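Side-chain contacts in protein STI-1 (Caenorhabditis elegans, PDB 4GCN), which acts as a co-chaperone that forms a complex with Hsp70 and Hsp90, inhibits the ATPase activity of Hsp90 and raises longevity and thermotolerance: residues S40-Y45 against Y79-K84; N46-V51 against V62-K67; N91-Q96 against V103-R108. One frame throughout, in Å; residues are numbered along the deposited sequence. Where two conformers were deposited one is given.

Interaction 1: S40-Y45 against Y79-K84; sequences SNITFY and YKLIAK
Ile42, in the first turn of helix 42-54, faces Leu81, near the start of helix 79-95, with their CA atoms 7.7 Å apart. Ile42 is directed toward the other helix and carries the contact with both its branches. Its CG1 lies anti to the backbone N (chi1 -166°) and the chain runs on extended, which brings CD1 to 3.8 Å from CG1 of Ile82; these two isoleucines cross at about a right angle. The shorter branch, CG2, meets CD1 of Leu81 at 3.9 Å. Isoleucine suits this place because its two arms part already at CB, one diverging to Leu81 and the other to Ile82.

In the tetratricopeptide repeat (TPR) fold, helices stack as successive antiparallel pairs, and this contact joins the helix opening one pair to the helix opening the next. Ile42 also touches Ala68 of helix 58-74.

Asn41 is the N-cap of helix 42-54. Its OD1 accepts from Thr43 N at 3.0 Å, with the donor tilted 32° from the carbonyl plane, and so satisfies an amide that has no earlier helical carbonyl to bind. The CB of Asn41 rests over one face of the Phe44 ring, toward its rim.

Interaction 2: N46-V51 against V62-K67; sequences NNKAAV and VQFCEK
Ala49 and Phe64 mark the nearest approach of two almost antiparallel helix segments: their CA atoms are 5.3 Å apart, and the segment axes come within 8.1 Å, their N-to-C directions 168° apart. So close a spacing suits a methyl side chain. Ala49 CB points into the interface, where it meets Phe64 CB at 4.1 Å and Cys65 SG at 3.9 Å; the slim thiol, buried here, packs as an apolar group.

The Phe64 ring is held between two lysine chains. From helix 42-54, Lys48 brings CE over one face, 3.9 Å from the ring centroid and 26° off the normal, in a CH-pi contact, while its CD comes to 3.6 Å from CE2 of Phe64. On the opposite face lies Lys67 CD, one turn further along the ring's own helix and offset toward the rim. Such a pair of antiparallel helices is the helical hairpin that builds a TPR, and both segments fall in the predicted second repeat.

Lysine fits position 48 because its long chain is apolar along its length and charged at its end. A bend at chi3 turns CE over the ring, and a second at chi4 turns NZ toward the preceding helix 24-37, where it makes a salt bridge with Asp32 and a hydrogen bond with His28 ND1. That pairing probably compensates the charge of this buried lysine.

Interaction 3: N91-Q96 against V103-R108; sequences NAFQKQ and VQWFHR
The Phe106 ring meets two amide side chains at its edge: CD of Gln94 and CG of Asn91 both lie in the ring plane. Gln94 OE1 comes to 3.3 Å from CZ of Phe106, close to the ring plane, where the slightly positive ring hydrogens suit an oxygen. The two amides stand steeply to the ring, that of Gln94 at 79° and that of Asn91 at 75°.

The second aromatic group pairs Phe93 with Trp105. The phenyl ring and the five-membered ring of the indole are inclined by only 26° but slid so far apart, with centroids 5.4 Å from each other, that they barely overlap. What touches is the rim of Phe93, its CE2 being 3.5 Å from Trp105 NE1, which sits at the phenyl edge. Over one face of Trp105 lies Arg108 NH1, 3.3 Å above the plane and offset toward the rim.

These side chains fill the space between the two helices of the predicted third TPR, whose segment axes run nearly antiparallel 9.2 Å apart; large flat residues suit that separation. Beyond them, helix 116-126 packs on Phe106 through Lys121, Val122 and Leu125, and Lys121 NZ is hydrogen-bonded to Gln94 OE1. Replacing Phe106 by an alanine would probably open a gap between helices 79-95, 99-112 and 116-126 and leave the Gln94 and Asn91 amides without the edge they pack against. With CG beside its own backbone N, Phe106 projects its CZ as far as the backbone N of Asn91, at 3.5 Å.

Interactions 1 and 2 share helix 42-54 and lie 9 Å apart, centre to centre. They meet directly: Asn46 ND2 lies 3.3 Å from Leu81 O, and Tyr45 CD1 packs on Lys67 CB. Interaction 3 lies at the other end of helix 79-95, its centre about 17 Å from that of interaction 1. Interactions 2 and 3, centres 13 Å apart, touch through helix 58-74, with Val62 CG2 3.7 Å from Ala92 CB. Interactions 2 and 3 thus close helix pairs, whereas interaction 1 joins successive pairs; this stacking shapes the groove of this N-terminal TPR domain. The whole protein binds the C-terminal MEEVD of Hsp90, probably in a groove of this kind, as in related Hop domains.

Interaction 1: S40-Y45 against Y79-K84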
loop_
_atom_site.group_PDB
_atom_site.type_symbol
_atom_site.label_atom_id
_atom_site.label_comp_id
_atom_site.label_asym_id
_atom_site.label_seq_id
_atom_site.Cartn_x
_atom_site.Cartn_y
_atom_site.Cartn_z
ATOM N N SER A 40 10.725 -7.974 -4.405
ATOM C CA SER A 40 10.369 -8.700 -3.205
ATOM C C SER A 40 10.130 -7.798 -2.003
ATOM O O SER A 40 9.850 -8.289 -0.914
ATOM C CB SER A 40 11.498 -9.680 -2.858
ATOM O OG SER A 40 12.631 -9.034 -2.259
ATOM N N ASN A 41 10.265 -6.493 -2.181
ATOM C CA ASN A 41 10.141 -5.534 -1.052
ATOM C C ASN A 41 8.756 -4.860 -1.013
ATOM O O ASN A 41 8.387 -3.993 -1.844
ATOM C CB ASN A 41 11.267 -4.525 -1.107
ATOM C CG ASN A 41 11.318 -3.605 0.111
ATOM O OD1 ASN A 41 10.352 -3.457 0.823
ATOM N ND2 ASN A 41 12.491 -2.981 0.349
ATOM N N ILE A 42 7.972 -5.271 -0.028
ATOM C CA ILE A 42 6.605 -4.750 0.165
ATOM C C ILE A 42 6.520 -3.217 0.195
ATOM O O ILE A 42 5.556 -2.653 -0.307
ATOM C CB ILE A 42 5.963 -5.322 1.466
ATOM C CG1 ILE A 42 4.430 -5.071 1.499
ATOM C CG2 ILE A 42 6.565 -4.685 2.758
ATOM C CD1 ILE A 42 3.709 -5.809 2.647
ATOM N N THR A 43 7.502 -2.560 0.783
ATOM C CA THR A 43 7.475 -1.106 0.955
ATOM C C THR A 43 7.205 -0.401 -0.391
ATOM O O THR A 43 6.488 0.585 -0.434
ATOM C CB THR A 43 8.821 -0.591 1.466
ATOM O OG1 THR A 43 9.127 -1.235 2.698
ATOM C CG2 THR A 43 8.801 0.916 1.692
ATOM N N PHE A 44 7.724 -0.949 -1.479
ATOM C CA PHE A 44 7.600 -0.236 -2.786
ATOM C C PHE A 44 6.163 -0.257 -3.277
ATOM O O PHE A 44 5.696 0.702 -3.939
ATOM C CB PHE A 44 8.533 -0.810 -3.848
ATOM C CG PHE A 44 9.969 -0.953 -3.431
ATOM C CD1 PHE A 44 10.549 -0.129 -2.445
ATOM C CD2 PHE A 44 10.764 -1.934 -4.022
ATOM C CE1 PHE A 44 11.866 -0.309 -2.062
ATOM C CE2 PHE A 44 12.062 -2.103 -3.659
ATOM C CZ PHE A 44 12.619 -1.320 -2.657
ATOM N N TYR A 45 5.496 -1.385 -3.031
ATOM C CA TYR A 45 4.090 -1.586 -3.423
ATOM C C TYR A 45 3.143 -0.741 -2.599
ATOM O O TYR A 45 2.266 -0.023 -3.179
ATOM C CB TYR A 45 3.723 -3.059 -3.394
ATOM C CG TYR A 45 4.586 -3.894 -4.268
ATOM C CD1 TYR A 45 4.300 -4.064 -5.622
ATOM C CD2 TYR A 45 5.669 -4.559 -3.767
ATOM C CE1 TYR A 45 5.072 -4.878 -6.433
ATOM C CE2 TYR A 45 6.437 -5.367 -4.578
ATOM C CZ TYR A 45 6.136 -5.513 -5.920
ATOM O OH TYR A 45 6.905 -6.293 -6.720
ATOM N N TYR A 79 4.005 -8.591 9.161
ATOM C CA TYR A 79 2.552 -8.688 8.991
ATOM C C TYR A 79 1.839 -7.339 9.225
ATOM O O TYR A 79 0.749 -7.133 8.694
ATOM C CB TYR A 79 1.985 -9.795 9.905
ATOM C CG TYR A 79 1.992 -9.424 11.372
ATOM C CD1 TYR A 79 0.904 -8.835 11.955
ATOM C CD2 TYR A 79 3.125 -9.658 12.182
ATOM C CE1 TYR A 79 0.916 -8.487 13.309
ATOM C CE2 TYR A 79 3.150 -9.309 13.542
ATOM C CZ TYR A 79 2.026 -8.742 14.108
ATOM O OH TYR A 79 2.026 -8.362 15.437
ATOM N N LYS A 80 2.434 -6.448 10.022
ATOM C CA LYS A 80 1.861 -5.103 10.253
ATOM C C LYS A 80 1.787 -4.260 8.981
ATOM O O LYS A 80 0.885 -3.464 8.806
ATOM C CB LYS A 80 2.528 -4.375 11.434
ATOM C CG LYS A 80 2.381 -5.168 12.737
ATOM C CD LYS A 80 3.104 -4.686 13.997
ATOM C CE LYS A 80 4.657 -4.676 13.942
ATOM N NZ LYS A 80 5.340 -5.955 13.493
ATOM N N LEU A 81 2.740 -4.458 8.081
ATOM C CA LEU A 81 2.813 -3.740 6.786
ATOM C C LEU A 81 1.840 -4.357 5.801
ATOM O O LEU A 81 1.316 -3.699 4.907
ATOM C CB LEU A 81 4.261 -3.827 6.240
ATOM C CG LEU A 81 5.334 -3.348 7.199
ATOM C CD1 LEU A 81 6.668 -3.553 6.489
ATOM C CD2 LEU A 81 5.053 -1.888 7.603
ATOM N N ILE A 82 1.579 -5.657 5.938
ATOM C CA ILE A 82 0.478 -6.277 5.204
ATOM C C ILE A 82 -0.898 -5.735 5.699
ATOM O O ILE A 82 -1.757 -5.395 4.875
ATOM C CB ILE A 82 0.528 -7.834 5.307
ATOM C CG1 ILE A 82 1.838 -8.365 4.710
ATOM C CG2 ILE A 82 -0.728 -8.416 4.681
ATOM C CD1 ILE A 82 2.055 -9.910 4.947
ATOM N N ALA A 83 -1.093 -5.568 7.014
ATOM C CA ALA A 83 -2.304 -4.932 7.552
ATOM C C ALA A 83 -2.511 -3.527 6.994
ATOM O O ALA A 83 -3.655 -3.154 6.667
ATOM C CB ALA A 83 -2.250 -4.871 9.077
ATOM N N LYS A 84 -1.437 -2.734 6.944
ATOM C CA LYS A 84 -1.500 -1.374 6.364
ATOM C C LYS A 84 -1.977 -1.405 4.922
ATOM O O LYS A 84 -2.803 -0.573 4.580
ATOM C CB LYS A 84 -0.180 -0.683 6.418
ATOM C CG LYS A 84 -0.215 0.748 5.862
ATOM C CD LYS A 84 1.059 1.529 6.236
ATOM C CE LYS A 84 2.315 0.987 5.513
ATOM N NZ LYS A 84 3.576 1.632 6.011
#

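Interaction 2: N46-V51 against V62-K67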
loop_
_atom_site.group_PDB
_atom_site.type_symbol
_atom_site.label_atom_id
_atom_site.label_comp_id
_atom_site.label_asym_id
_atom_site.label_seq_id
_atom_site.Cartn_x
_atom_site.Cartn_y
_atom_site.Cartn_z
ATOM N N ASN A 46 3.446 -0.610 -1.313
ATOM C CA ASN A 46 2.684 0.254 -0.469
ATOM C C ASN A 46 2.939 1.708 -0.860
ATOM O O ASN A 46 1.992 2.487 -0.843
ATOM C CB ASN A 46 2.965 0.088 1.038
ATOM C CG ASN A 46 2.335 -1.176 1.660
ATOM O OD1 ASN A 46 1.337 -1.680 1.170
ATOM N ND2 ASN A 46 2.928 -1.673 2.782
ATOM N N ASN A 47 4.194 2.088 -1.179
ATOM C CA ASN A 47 4.450 3.507 -1.504
ATOM C C ASN A 47 3.776 3.857 -2.826
ATOM O O ASN A 47 3.190 4.890 -2.950
ATOM C CB ASN A 47 5.951 3.787 -1.580
ATOM C CG ASN A 47 6.629 3.844 -0.220
ATOM O OD1 ASN A 47 7.763 4.256 -0.146
ATOM N ND2 ASN A 47 5.963 3.453 0.828
ATOM N N LYS A 48 3.751 2.954 -3.803
ATOM C CA LYS A 48 3.045 3.219 -5.040
ATOM C C LYS A 48 1.520 3.366 -4.833
ATOM O O LYS A 48 0.902 4.247 -5.409
ATOM C CB LYS A 48 3.228 2.105 -6.039
ATOM C CG LYS A 48 4.468 2.281 -6.870
ATOM C CD LYS A 48 4.424 1.501 -8.141
ATOM C CE LYS A 48 3.400 1.913 -9.183
ATOM N NZ LYS A 48 3.815 2.826 -10.293
ATOM N N ALA A 49 0.966 2.549 -3.950
ATOM C CA ALA A 49 -0.446 2.644 -3.546
ATOM C C ALA A 49 -0.793 3.990 -2.960
ATOM O O ALA A 49 -1.815 4.570 -3.282
ATOM C CB ALA A 49 -0.811 1.468 -2.608
ATOM N N ALA A 50 0.087 4.498 -2.107
ATOM C CA ALA A 50 -0.082 5.780 -1.492
ATOM C C ALA A 50 -0.091 6.901 -2.524
ATOM O O ALA A 50 -0.897 7.834 -2.437
ATOM C CB ALA A 50 1.011 5.999 -0.480
ATOM N N VAL A 51 0.787 6.834 -3.504
ATOM C CA VAL A 51 0.777 7.809 -4.590
ATOM C C VAL A 51 -0.545 7.740 -5.342
ATOM O O VAL A 51 -1.172 8.773 -5.560
ATOM C CB VAL A 51 1.931 7.621 -5.574
ATOM C CG1 VAL A 51 1.869 8.702 -6.651
ATOM C CG2 VAL A 51 3.257 7.660 -4.819
ATOM N N VAL A 62 -5.831 0.118 -5.045
ATOM C CA VAL A 62 -6.267 -1.208 -4.640
ATOM C C VAL A 62 -5.393 -2.276 -5.260
ATOM O O VAL A 62 -5.005 -3.208 -4.570
ATOM C CB VAL A 62 -7.767 -1.517 -4.965
ATOM C CG1 VAL A 62 -8.116 -3.031 -4.783
ATOM C CG2 VAL A 62 -8.686 -0.640 -4.163
ATOM N N GLN A 63 -5.092 -2.138 -6.545
ATOM C CA GLN A 63 -4.282 -3.123 -7.277
ATOM C C GLN A 63 -2.909 -3.255 -6.651
ATOM O O GLN A 63 -2.432 -4.343 -6.430
ATOM C CB GLN A 63 -4.197 -2.777 -8.788
ATOM C CG GLN A 63 -5.534 -2.990 -9.478
ATOM C CD GLN A 63 -5.760 -2.152 -10.735
ATOM O OE1 GLN A 63 -4.813 -1.880 -11.465
ATOM N NE2 GLN A 63 -7.038 -1.783 -11.013
ATOM N N PHE A 64 -2.337 -2.157 -6.245
ATOM C CA PHE A 64 -1.041 -2.234 -5.597
ATOM C C PHE A 64 -1.083 -2.718 -4.152
ATOM O O PHE A 64 -0.106 -3.277 -3.658
ATOM C CB PHE A 64 -0.242 -0.943 -5.828
ATOM C CG PHE A 64 0.474 -0.982 -7.151
ATOM C CD1 PHE A 64 -0.225 -0.832 -8.337
ATOM C CD2 PHE A 64 1.818 -1.337 -7.214
ATOM C CE1 PHE A 64 0.422 -0.957 -9.582
ATOM C CE2 PHE A 64 2.460 -1.452 -8.445
ATOM C CZ PHE A 64 1.767 -1.281 -9.627
ATOM N N CYS A 65 -2.215 -2.497 -3.468
ATOM C CA CYS A 65 -2.420 -3.077 -2.152
ATOM C C CYS A 65 -2.475 -4.581 -2.266
ATOM O O CYS A 65 -1.949 -5.298 -1.430
ATOM C CB CYS A 65 -3.732 -2.553 -1.557
ATOM S SG CYS A 65 -3.669 -0.810 -1.115
ATOM N N GLU A 66 -3.115 -5.042 -3.291
ATOM C CA GLU A 66 -3.249 -6.479 -3.523
ATOM C C GLU A 66 -1.856 -7.110 -3.788
ATOM O O GLU A 66 -1.507 -8.218 -3.287
ATOM C CB GLU A 66 -4.169 -6.722 -4.725
ATOM C CG GLU A 66 -5.661 -6.421 -4.483
ATOM C CD GLU A 66 -6.503 -6.300 -5.804
ATOM O OE1 GLU A 66 -5.970 -6.372 -6.925
ATOM O OE2 GLU A 66 -7.728 -6.145 -5.737
ATOM N N LYS A 67 -1.085 -6.442 -4.628
ATOM C CA LYS A 67 0.337 -6.785 -4.819
ATOM C C LYS A 67 1.141 -6.793 -3.473
ATOM O O LYS A 67 1.800 -7.766 -3.183
ATOM C CB LYS A 67 1.017 -5.880 -5.870
ATOM C CG LYS A 67 0.700 -6.190 -7.324
ATOM C CD LYS A 67 1.306 -5.078 -8.211
ATOM C CE LYS A 67 0.994 -5.187 -9.684
ATOM N NZ LYS A 67 0.909 -6.598 -10.157
#

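Interaction 3: N91-Q96 against V103-R108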
loop_
_atom_site.group_PDB
_atom_site.type_symbol
_atom_site.label_atom_id
_atom_site.label_comp_id
_atom_site.label_asym_id
_atom_site.label_seq_id
_atom_site.Cartn_x
_atom_site.Cartn_y
_atom_site.Cartn_z
ATOM N N ASN A 91 -9.865 1.925 2.479
ATOM C CA ASN A 91 -10.069 3.309 2.213
ATOM C C ASN A 91 -10.269 3.690 0.721
ATOM O O ASN A 91 -11.132 4.518 0.380
ATOM C CB ASN A 91 -8.926 4.080 2.846
ATOM C CG ASN A 91 -9.076 4.187 4.349
ATOM O OD1 ASN A 91 -8.320 3.566 5.091
ATOM N ND2 ASN A 91 -9.994 4.998 4.801
ATOM N N ALA A 92 -9.472 3.091 -0.162
ATOM C CA ALA A 92 -9.613 3.283 -1.593
ATOM C C ALA A 92 -10.986 2.823 -2.096
ATOM O O ALA A 92 -11.543 3.453 -2.974
ATOM C CB ALA A 92 -8.472 2.609 -2.406
ATOM N N PHE A 93 -11.506 1.718 -1.552
ATOM C CA PHE A 93 -12.852 1.265 -1.815
ATOM C C PHE A 93 -13.939 2.183 -1.289
ATOM O O PHE A 93 -14.880 2.521 -2.018
ATOM C CB PHE A 93 -13.077 -0.152 -1.394
ATOM C CG PHE A 93 -12.736 -1.161 -2.455
ATOM C CD1 PHE A 93 -13.410 -1.155 -3.695
ATOM C CD2 PHE A 93 -11.765 -2.105 -2.235
ATOM C CE1 PHE A 93 -13.181 -2.134 -4.621
ATOM C CE2 PHE A 93 -11.479 -3.083 -3.216
ATOM C CZ PHE A 93 -12.175 -3.081 -4.394
ATOM N N GLN A 94 -13.769 2.716 -0.109
ATOM C CA GLN A 94 -14.681 3.764 0.336
ATOM C C GLN A 94 -14.745 4.959 -0.621
ATOM O O GLN A 94 -15.809 5.535 -0.856
ATOM C CB GLN A 94 -14.310 4.334 1.694
ATOM C CG GLN A 94 -14.604 3.499 2.886
ATOM C CD GLN A 94 -14.254 4.244 4.149
ATOM O OE1 GLN A 94 -13.094 4.285 4.481
ATOM N NE2 GLN A 94 -15.269 4.846 4.840
ATOM N N LYS A 95 -13.606 5.347 -1.137
ATOM C CA LYS A 95 -13.555 6.471 -2.033
ATOM C C LYS A 95 -14.218 6.178 -3.388
ATOM O O LYS A 95 -14.531 7.081 -4.115
ATOM C CB LYS A 95 -12.134 6.894 -2.255
ATOM C CG LYS A 95 -11.423 7.385 -1.029
ATOM C CD LYS A 95 -11.843 8.821 -0.755
ATOM C CE LYS A 95 -11.133 9.363 0.465
ATOM N NZ LYS A 95 -11.181 10.870 0.451
ATOM N N GLN A 96 -14.374 4.906 -3.714
ATOM C CA GLN A 96 -15.124 4.444 -4.857
ATOM C C GLN A 96 -16.597 4.192 -4.536
ATOM O O GLN A 96 -17.289 3.608 -5.365
ATOM C CB GLN A 96 -14.474 3.137 -5.386
ATOM C CG GLN A 96 -13.087 3.370 -5.938
ATOM C CD GLN A 96 -12.450 2.141 -6.564
ATOM O OE1 GLN A 96 -12.708 1.811 -7.746
ATOM N NE2 GLN A 96 -11.594 1.466 -5.781
ATOM N N VAL A 103 -15.498 -2.765 3.503
ATOM C CA VAL A 103 -15.636 -3.532 4.745
ATOM C C VAL A 103 -14.959 -4.936 4.627
ATOM O O VAL A 103 -14.324 -5.401 5.593
ATOM C CB VAL A 103 -17.139 -3.616 5.102
ATOM C CG1 VAL A 103 -17.441 -4.661 6.148
ATOM C CG2 VAL A 103 -17.603 -2.196 5.540
ATOM N N GLN A 104 -15.018 -5.562 3.482
ATOM C CA GLN A 104 -14.271 -6.850 3.306
ATOM C C GLN A 104 -12.779 -6.621 3.629
ATOM O O GLN A 104 -12.186 -7.439 4.352
ATOM C CB GLN A 104 -14.365 -7.437 1.895
ATOM C CG GLN A 104 -15.604 -8.299 1.633
ATOM C CD GLN A 104 -15.762 -8.640 0.153
ATOM O OE1 GLN A 104 -14.774 -8.931 -0.530
ATOM N NE2 GLN A 104 -17.017 -8.636 -0.340
ATOM N N TRP A 105 -12.218 -5.510 3.134
ATOM C CA TRP A 105 -10.801 -5.259 3.261
ATOM C C TRP A 105 -10.451 -4.843 4.710
ATOM O O TRP A 105 -9.447 -5.253 5.253
ATOM C CB TRP A 105 -10.326 -4.194 2.261
ATOM C CG TRP A 105 -9.964 -4.779 0.943
ATOM C CD1 TRP A 105 -10.736 -4.894 -0.193
ATOM C CD2 TRP A 105 -8.696 -5.368 0.609
ATOM N NE1 TRP A 105 -10.057 -5.570 -1.198
ATOM C CE2 TRP A 105 -8.811 -5.873 -0.766
ATOM C CE3 TRP A 105 -7.538 -5.600 1.311
ATOM C CZ2 TRP A 105 -7.736 -6.465 -1.420
ATOM C CZ3 TRP A 105 -6.435 -6.131 0.635
ATOM C CH2 TRP A 105 -6.535 -6.584 -0.683
ATOM N N PHE A 106 -11.287 -4.019 5.313
ATOM C CA PHE A 106 -11.081 -3.565 6.677
ATOM C C PHE A 106 -11.086 -4.752 7.660
ATOM O O PHE A 106 -10.323 -4.797 8.588
ATOM C CB PHE A 106 -12.171 -2.580 7.024
ATOM C CG PHE A 106 -11.997 -1.197 6.394
ATOM C CD1 PHE A 106 -10.764 -0.620 6.218
ATOM C CD2 PHE A 106 -13.105 -0.450 6.046
ATOM C CE1 PHE A 106 -10.624 0.710 5.704
ATOM C CE2 PHE A 106 -12.965 0.863 5.496
ATOM C CZ PHE A 106 -11.722 1.426 5.344
ATOM N N HIS A 107 -12.019 -5.667 7.498
ATOM C CA HIS A 107 -12.028 -6.875 8.283
ATOM C C HIS A 107 -10.795 -7.745 8.114
ATOM O O HIS A 107 -10.265 -8.211 9.139
ATOM C CB HIS A 107 -13.276 -7.677 8.031
ATOM C CG HIS A 107 -14.433 -7.221 8.861
ATOM N ND1 HIS A 107 -14.399 -7.232 10.226
ATOM C CD2 HIS A 107 -15.679 -6.749 8.499
ATOM C CE1 HIS A 107 -15.622 -6.826 10.708
ATOM N NE2 HIS A 107 -16.383 -6.502 9.661
ATOM N N ARG A 108 -10.323 -7.958 6.862
ATOM C CA ARG A 108 -8.969 -8.501 6.612
ATOM C C ARG A 108 -7.858 -7.797 7.355
ATOM O O ARG A 108 -7.075 -8.440 8.096
ATOM C CB ARG A 108 -8.710 -8.605 5.140
ATOM C CG ARG A 108 -9.531 -9.754 4.540
ATOM C CD ARG A 108 -9.505 -9.815 3.046
ATOM N NE ARG A 108 -8.202 -10.363 2.614
ATOM C CZ ARG A 108 -7.600 -10.061 1.461
ATOM N NH1 ARG A 108 -8.199 -9.282 0.587
ATOM N NH2 ARG A 108 -6.405 -10.582 1.141
#